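Local structure of spore germination protein GerM (Bacillus subtilis subsp. subtilis str. 168, 6GZB) at residues G90-S93 and E94-N98; T173-S176 and D177-R181; A207-D211 and S212-V216. The protein is of unknown molecular function but affects both sporulation and germination. One frame throughout, in Å; residues are numbered along the deposited sequence.

Followed from the N terminus, the three contacts come in series; none encloses or crosses another, and each folds a single continuous stretch on itself. Contact 1 closes a turn in the loop between helix 78-84 and strand 100-101. Contact 2 bends the long connection from strand 163-164 to strand 198-208, a stretch held against helix 136-147 and strand 155-160. Contact 3 then closes the hairpin of strands 198-208 and 213-223. Contacts 1 and 3 meet directly: ND2 of N98 probably hydrogen-bonds OE1 of E210 at 2.6 Å, where the two sporulation and germination family regions come together. Contact 2 stands apart, its centre about 29 Å from that of contact 3, on the opposite side of the chain's centre.

Contact 1. Residues G90-S93 and E94-N98; sequences GPVS and EILPN
V92 and I95, three residues apart round a tight turn, bring their side chains together at about a right angle, with CG2 of V92 4.2 Å from CG1 of I95. L96 is the other apolar neighbour; its CD1 lies 4.3 Å from the same V92 CG2. That methyl, anti to the V92 nitrogen and next to the carbonyl carbon, is the branch that meets both I95 and L96. Apolar branched side chains suit this side of the turn because they pack on the strands beneath it. The backbone sets the approach: I95 N donates to V92 O over 2.9 Å, and E94 N makes a weak bond of 3.5 Å to P91 O. S93 secures the start by gripping G90 O twice, through its N and through OG, the hydroxyl lying 3.0 Å from G90 O. P91 suits the first bend because its ring fixes phi and it has no N-H to satisfy. E94 lies on the exposed side, as befits a charged chain. Inward, V92 rests on L56 and L96 on L58 of strand 51-60, while I95 packs on L70 and L72 of strand 65-73.

Contact 2. Residues T173-S176 and D177-R181; sequences TPIS and DDLSR
S176 and D178 are joined across a kink in an otherwise extended, irregular connection, which runs alongside strand 155-160 on its way from strand 163-164 to strand 198-208. S176 carries most of the contact. Its hydroxyl OG donates to the carbonyl O of D178 over 2.7 Å, spanning just two residues. A chi1 of 54° puts OG between the backbone nitrogen and the carbonyl carbon of S176, from where it meets D178 O, arriving 51° above the carbonyl plane. Serine suits the place because its short chain brings a donor to the main chain without bulk.

D177 makes the bend itself. Its backbone has helical phi and psi, whereas S176 before it and D178 after it are extended, so one residue turns the chain. Its CB points away from residues 173-176, and the residue is exposed, which suits an acid, while its carbonyl O accepts a hydrogen bond from K157 NZ.

L179 brings the chain back toward the protein, and its backbone hydrogen-bonds with V156. Its CB lies 4.0 Å from S176 O. A leucine suits this buried spot, where CD1 meets I175 and the side chain also packs on V140 and T144 of helix 136-147. I175, also buried, shares L158 of strand 155-160 with it. The two side chains meet at a slant, and the apolar pair closes where I175 CG2 meets L179 CD1 at 3.6 Å.

Contact 3. Residues A207-D211 and S212-V216; sequences AENED and SEYYV
A207 begins the contact paired with Y214, each donating an N-H to the other's carbonyl. A207 N reaches Y214 O at 2.9 Å in a nearly straight bond (173°), and Y214 N reaches A207 O at 3.0 Å. A207 CB lies over one face of the Y214 ring, 3.9 Å from its centroid and offset toward the rim, a CH-pi contact; a small methyl suits a place roofed by an aromatic ring. V216 CG2 touches the same methyl.

E208 is the non-hydrogen-bonded partner of E213, and both side chains leave by the face away from A207 and Y214. Their charged atoms OE1 of E208 and OE2 of E213 stay 4.7 Å apart, close enough that some mutual repulsion is likely.

N209 bridges the turn with both its backbone and its side chain. Its N donates to S212 O, while its side-chain OD1 receives S212 N at 3.0 Å, almost in line with the CG-OD1 bond (C=O...N angle 175°). With chi1 at 55°, CG stands between backbone nitrogen and carbonyl carbon, which curls OD1 over the turn. The other branch, ND2, gives a hydrogen to a water at 3.1 Å; that water donates to Y214 OH, which also hydrogen-bonds D60 OD2. Replacing N209 by an alanine removes OD1 and ND2, which is likely to leave S212 N without its side-chain acceptor and the water bound to Y214 OH without its amide partner.

E210 and D211 have helical backbone angles, and both side chains meet N98, E210 through OE1 to its ND2. The whole is a beta hairpin whose turn, centred on E210 and D211, has angles close to type I, with N209 OD1 accepting from S212 N and, weakly, from D211 N.

Contact 1. Residues G90-S93 and E94-N98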
loop_
_atom_site.group_PDB
_atom_site.type_symbol
_atom_site.label_atom_id
_atom_site.label_comp_id
_atom_site.label_asym_id
_atom_site.label_seq_id
_atom_site.Cartn_x
_atom_site.Cartn_y
_atom_site.Cartn_z
ATOM N N GLY A 90 -11.900 17.473 9.217
ATOM C CA GLY A 90 -10.963 18.496 8.778
ATOM C C GLY A 90 -11.084 18.753 7.287
ATOM O O GLY A 90 -12.082 18.401 6.667
ATOM N N PRO A 91 -10.051 19.363 6.700
ATOM C CA PRO A 91 -10.093 19.793 5.307
ATOM C C PRO A 91 -10.356 18.651 4.326
ATOM O O PRO A 91 -10.756 18.908 3.198
ATOM C CB PRO A 91 -8.707 20.412 5.065
ATOM C CG PRO A 91 -7.903 20.122 6.284
ATOM C CD PRO A 91 -8.849 19.828 7.401
ATOM N N VAL A 92 -10.144 17.407 4.749
ATOM C CA VAL A 92 -10.316 16.265 3.852
ATOM C C VAL A 92 -11.791 16.003 3.550
ATOM O O VAL A 92 -12.129 15.380 2.539
ATOM C CB VAL A 92 -9.669 14.977 4.418
ATOM C CG1 VAL A 92 -10.502 14.403 5.550
ATOM C CG2 VAL A 92 -9.492 13.937 3.327
ATOM N N SER A 93 -12.670 16.490 4.417
ATOM C CA SER A 93 -14.101 16.266 4.245
ATOM C C SER A 93 -14.568 16.750 2.874
ATOM O O SER A 93 -15.429 16.134 2.250
ATOM C CB SER A 93 -14.889 16.975 5.347
ATOM O OG SER A 93 -14.701 18.374 5.273
ATOM N N GLU A 94 -13.943 17.812 2.381
ATOM C CA GLU A 94 -14.323 18.412 1.107
ATOM C C GLU A 94 -13.891 17.566 -0.087
ATOM O O GLU A 94 -14.467 17.687 -1.166
ATOM C CB GLU A 94 -13.716 19.814 0.971
ATOM C CG GLU A 94 -14.147 20.792 2.053
ATOM C CD GLU A 94 -15.655 20.947 2.142
ATOM O OE1 GLU A 94 -16.254 21.516 1.202
ATOM O OE2 GLU A 94 -16.243 20.495 3.150
ATOM N N ILE A 95 -12.870 16.730 0.095
ATOM C CA ILE A 95 -12.329 15.951 -1.013
ATOM C C ILE A 95 -12.399 14.454 -0.755
ATOM O O ILE A 95 -11.775 13.666 -1.464
ATOM C CB ILE A 95 -10.875 16.351 -1.325
ATOM C CG1 ILE A 95 -10.021 16.299 -0.058
ATOM C CG2 ILE A 95 -10.834 17.750 -1.920
ATOM C CD1 ILE A 95 -8.545 16.521 -0.299
ATOM N N LEU A 96 -13.192 14.066 0.235
ATOM C CA LEU A 96 -13.305 12.664 0.640
ATOM C C LEU A 96 -14.085 11.882 -0.405
ATOM O O LEU A 96 -15.244 12.166 -0.652
ATOM C CB LEU A 96 -14.020 12.576 1.992
ATOM C CG LEU A 96 -13.953 11.262 2.774
ATOM C CD1 LEU A 96 -12.513 10.910 3.098
ATOM C CD2 LEU A 96 -14.767 11.377 4.051
ATOM N N PRO A 97 -13.457 10.875 -1.020
ATOM C CA PRO A 97 -14.202 10.049 -1.958
ATOM C C PRO A 97 -15.283 9.216 -1.287
ATOM O O PRO A 97 -15.133 8.787 -0.134
ATOM C CB PRO A 97 -13.126 9.140 -2.565
ATOM C CG PRO A 97 -11.861 9.904 -2.402
ATOM C CD PRO A 97 -12.009 10.649 -1.114
ATOM N N ASN A 98 -16.322 8.908 -2.050
ATOM C CA ASN A 98 -17.364 8.000 -1.600
ATOM C C ASN A 98 -16.766 6.623 -1.303
ATOM O O ASN A 98 -15.964 6.099 -2.076
ATOM C CB ASN A 98 -18.461 7.867 -2.669
ATOM C CG ASN A 98 -19.249 9.154 -2.877
ATOM O OD1 ASN A 98 -19.359 9.994 -1.983
ATOM N ND2 ASN A 98 -19.820 9.301 -4.063
#

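Contact 2. Residues T173-S176 and D177-R181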
loop_
_atom_site.group_PDB
_atom_site.type_symbol
_atom_site.label_atom_id
_atom_site.label_comp_id
_atom_site.label_asym_id
_atom_site.label_seq_id
_atom_site.Cartn_x
_atom_site.Cartn_y
_atom_site.Cartn_z
ATOM N N THR A 173 -1.975 -1.837 21.553
ATOM C CA THR A 173 -1.216 -2.386 20.437
ATOM C C THR A 173 0.217 -1.870 20.467
ATOM O O THR A 173 0.440 -0.666 20.455
ATOM C CB THR A 173 -1.842 -2.003 19.080
ATOM O OG1 THR A 173 -3.196 -2.462 19.040
ATOM C CG2 THR A 173 -1.051 -2.619 17.922
ATOM N N PRO A 174 1.192 -2.786 20.510
ATOM C CA PRO A 174 2.592 -2.381 20.566
ATOM C C PRO A 174 3.034 -1.657 19.310
ATOM O O PRO A 174 2.627 -2.018 18.216
ATOM C CB PRO A 174 3.340 -3.710 20.701
ATOM C CG PRO A 174 2.350 -4.640 21.312
ATOM C CD PRO A 174 1.026 -4.230 20.745
ATOM N N ILE A 175 3.870 -0.643 19.484
ATOM C CA ILE A 175 4.557 0.007 18.382
ATOM C C ILE A 175 6.065 -0.129 18.585
ATOM O O ILE A 175 6.583 0.235 19.630
ATOM C CB ILE A 175 4.250 1.507 18.349
ATOM C CG1 ILE A 175 2.744 1.764 18.347
ATOM C CG2 ILE A 175 4.922 2.149 17.148
ATOM C CD1 ILE A 175 2.387 3.152 18.835
ATOM N N SER A 176 6.758 -0.650 17.581
ATOM C CA SER A 176 8.204 -0.827 17.654
ATOM C C SER A 176 8.957 0.486 17.406
ATOM O O SER A 176 8.400 1.450 16.860
ATOM C CB SER A 176 8.642 -1.895 16.651
ATOM O OG SER A 176 8.187 -1.592 15.338
ATOM N N ASP A 177 10.191 0.549 17.901
ATOM C CA ASP A 177 11.014 1.753 17.760
ATOM C C ASP A 177 11.217 2.070 16.284
ATOM O O ASP A 177 11.219 3.228 15.881
ATOM C CB ASP A 177 12.374 1.551 18.435
ATOM C CG ASP A 177 12.290 1.621 19.952
ATOM O OD1 ASP A 177 11.210 1.316 20.494
ATOM O OD2 ASP A 177 13.308 1.946 20.607
ATOM N N ASP A 178 11.446 1.018 15.506
ATOM C CA ASP A 178 11.538 1.112 14.071
ATOM C C ASP A 178 10.169 0.798 13.462
ATOM O O ASP A 178 9.735 -0.354 13.465
ATOM C CB ASP A 178 12.585 0.117 13.558
ATOM C CG ASP A 178 12.818 0.240 12.055
ATOM O OD1 ASP A 178 11.835 0.168 11.280
ATOM O OD2 ASP A 178 13.978 0.455 11.654
ATOM N N LEU A 179 9.483 1.827 12.977
ATOM C CA LEU A 179 8.121 1.678 12.441
ATOM C C LEU A 179 8.111 2.097 10.975
ATOM O O LEU A 179 8.411 3.250 10.658
ATOM C CB LEU A 179 7.156 2.566 13.216
ATOM C CG LEU A 179 5.717 2.108 13.448
ATOM C CD1 LEU A 179 4.842 3.303 13.778
ATOM C CD2 LEU A 179 5.160 1.347 12.272
ATOM N N SER A 180 7.763 1.166 10.089
ATOM C CA SER A 180 7.832 1.417 8.651
ATOM C C SER A 180 6.811 0.582 7.882
ATOM O O SER A 180 6.017 -0.159 8.480
ATOM C CB SER A 180 9.240 1.100 8.139
ATOM O OG SER A 180 9.412 -0.295 7.985
ATOM N N ARG A 181 6.848 0.688 6.556
ATOM C CA ARG A 181 5.951 -0.081 5.694
ATOM C C ARG A 181 6.190 -1.570 5.831
ATOM O O ARG A 181 5.316 -2.371 5.520
ATOM C CB ARG A 181 6.088 0.343 4.231
ATOM C CG ARG A 181 5.568 1.743 3.967
ATOM C CD ARG A 181 5.365 2.061 2.485
ATOM N NE ARG A 181 4.745 3.377 2.333
ATOM C CZ ARG A 181 4.185 3.841 1.221
ATOM N NH1 ARG A 181 4.152 3.109 0.120
ATOM N NH2 ARG A 181 3.647 5.050 1.219
#

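Contact 3. Residues A207-D211 and S212-V216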
loop_
_atom_site.group_PDB
_atom_site.type_symbol
_atom_site.label_atom_id
_atom_site.label_comp_id
_atom_site.label_asym_id
_atom_site.label_seq_id
_atom_site.Cartn_x
_atom_site.Cartn_y
_atom_site.Cartn_z
ATOM N N ALA A 207 -10.101 -3.810 -5.538
ATOM C CA ALA A 207 -11.421 -3.543 -4.981
ATOM C C ALA A 207 -12.118 -2.539 -5.892
ATOM O O ALA A 207 -11.499 -1.972 -6.792
ATOM C CB ALA A 207 -11.309 -2.979 -3.583
ATOM N N GLU A 208 -13.400 -2.312 -5.671
ATOM C CA GLU A 208 -14.079 -1.276 -6.423
ATOM C C GLU A 208 -15.310 -0.784 -5.713
ATOM O O GLU A 208 -15.907 -1.488 -4.902
ATOM C CB GLU A 208 -14.429 -1.751 -7.834
ATOM C CG GLU A 208 -15.394 -2.914 -7.894
ATOM C CD GLU A 208 -16.141 -2.953 -9.212
ATOM O OE1 GLU A 208 -15.544 -2.566 -10.241
ATOM O OE2 GLU A 208 -17.331 -3.332 -9.211
ATOM N N ASN A 209 -15.644 0.470 -5.979
ATOM C CA ASN A 209 -16.910 1.028 -5.546
ATOM C C ASN A 209 -17.597 1.715 -6.727
ATOM O O ASN A 209 -17.201 1.540 -7.880
ATOM C CB ASN A 209 -16.681 2.006 -4.388
ATOM C CG ASN A 209 -15.682 3.095 -4.729
ATOM O OD1 ASN A 209 -15.406 3.376 -5.902
ATOM N ND2 ASN A 209 -15.138 3.728 -3.694
ATOM N N GLU A 210 -18.660 2.450 -6.438
ATOM C CA GLU A 210 -19.417 3.138 -7.475
ATOM C C GLU A 210 -18.495 3.856 -8.457
ATOM O O GLU A 210 -18.623 3.670 -9.653
ATOM C CB GLU A 210 -20.389 4.133 -6.842
ATOM C CG GLU A 210 -19.831 4.842 -5.619
ATOM C CD GLU A 210 -20.620 6.085 -5.268
ATOM O OE1 GLU A 210 -20.168 7.198 -5.626
ATOM O OE2 GLU A 210 -21.706 5.942 -4.666
ATOM N N ASP A 211 -17.521 4.608 -7.943
ATOM C CA ASP A 211 -16.701 5.511 -8.757
ATOM C C ASP A 211 -15.541 4.834 -9.490
ATOM O O ASP A 211 -15.130 5.304 -10.553
ATOM C CB ASP A 211 -16.091 6.616 -7.892
ATOM C CG ASP A 211 -17.126 7.456 -7.179
ATOM O OD1 ASP A 211 -18.136 7.842 -7.809
ATOM O OD2 ASP A 211 -16.869 7.805 -6.006
ATOM N N SER A 212 -14.891 3.868 -8.847
ATOM C CA SER A 212 -13.603 3.394 -9.344
ATOM C C SER A 212 -13.166 2.024 -8.828
ATOM O O SER A 212 -13.695 1.496 -7.851
ATOM C CB SER A 212 -12.504 4.424 -9.048
ATOM O OG SER A 212 -12.244 4.521 -7.655
ATOM N N GLU A 213 -12.234 1.434 -9.568
ATOM C CA GLU A 213 -11.359 0.392 -9.065
ATOM C C GLU A 213 -10.195 1.024 -8.305
ATOM O O GLU A 213 -9.732 2.108 -8.641
ATOM C CB GLU A 213 -10.781 -0.417 -10.224
ATOM C CG GLU A 213 -11.771 -1.278 -10.987
ATOM C CD GLU A 213 -11.103 -2.023 -12.134
ATOM O OE1 GLU A 213 -10.226 -1.429 -12.790
ATOM O OE2 GLU A 213 -11.401 -3.218 -12.336
ATOM N N TYR A 214 -9.717 0.329 -7.283
ATOM C CA TYR A 214 -8.541 0.767 -6.574
ATOM C C TYR A 214 -7.791 -0.423 -5.996
ATOM O O TYR A 214 -8.288 -1.536 -5.986
ATOM C CB TYR A 214 -8.908 1.777 -5.482
ATOM C CG TYR A 214 -9.941 1.294 -4.483
ATOM C CD1 TYR A 214 -9.553 0.681 -3.307
ATOM C CD2 TYR A 214 -11.291 1.561 -4.661
ATOM C CE1 TYR A 214 -10.485 0.246 -2.385
ATOM C CE2 TYR A 214 -12.230 1.175 -3.719
ATOM C CZ TYR A 214 -11.823 0.516 -2.587
ATOM O OH TYR A 214 -12.735 0.148 -1.629
ATOM N N TYR A 215 -6.535 -0.203 -5.654
ATOM C CA TYR A 215 -5.650 -1.292 -5.314
ATOM C C TYR A 215 -5.374 -1.287 -3.826
ATOM O O TYR A 215 -5.000 -0.264 -3.265
ATOM C CB TYR A 215 -4.363 -1.189 -6.129
ATOM C CG TYR A 215 -4.632 -1.363 -7.611
ATOM C CD1 TYR A 215 -4.733 -2.632 -8.166
ATOM C CD2 TYR A 215 -4.966 -0.274 -8.404
ATOM C CE1 TYR A 215 -5.056 -2.806 -9.494
ATOM C CE2 TYR A 215 -5.301 -0.440 -9.735
ATOM C CZ TYR A 215 -5.363 -1.711 -10.265
ATOM O OH TYR A 215 -5.665 -1.886 -11.590
ATOM N N VAL A 216 -5.635 -2.426 -3.192
ATOM C CA VAL A 216 -5.570 -2.560 -1.751
ATOM C C VAL A 216 -4.419 -3.483 -1.356
ATOM O O VAL A 216 -4.342 -4.632 -1.812
ATOM C CB VAL A 216 -6.868 -3.175 -1.209
ATOM C CG1 VAL A 216 -6.787 -3.339 0.303
ATOM C CG2 VAL A 216 -8.060 -2.322 -1.610
HETATM O O HOH W 1 -14.876 2.122 -1.053
#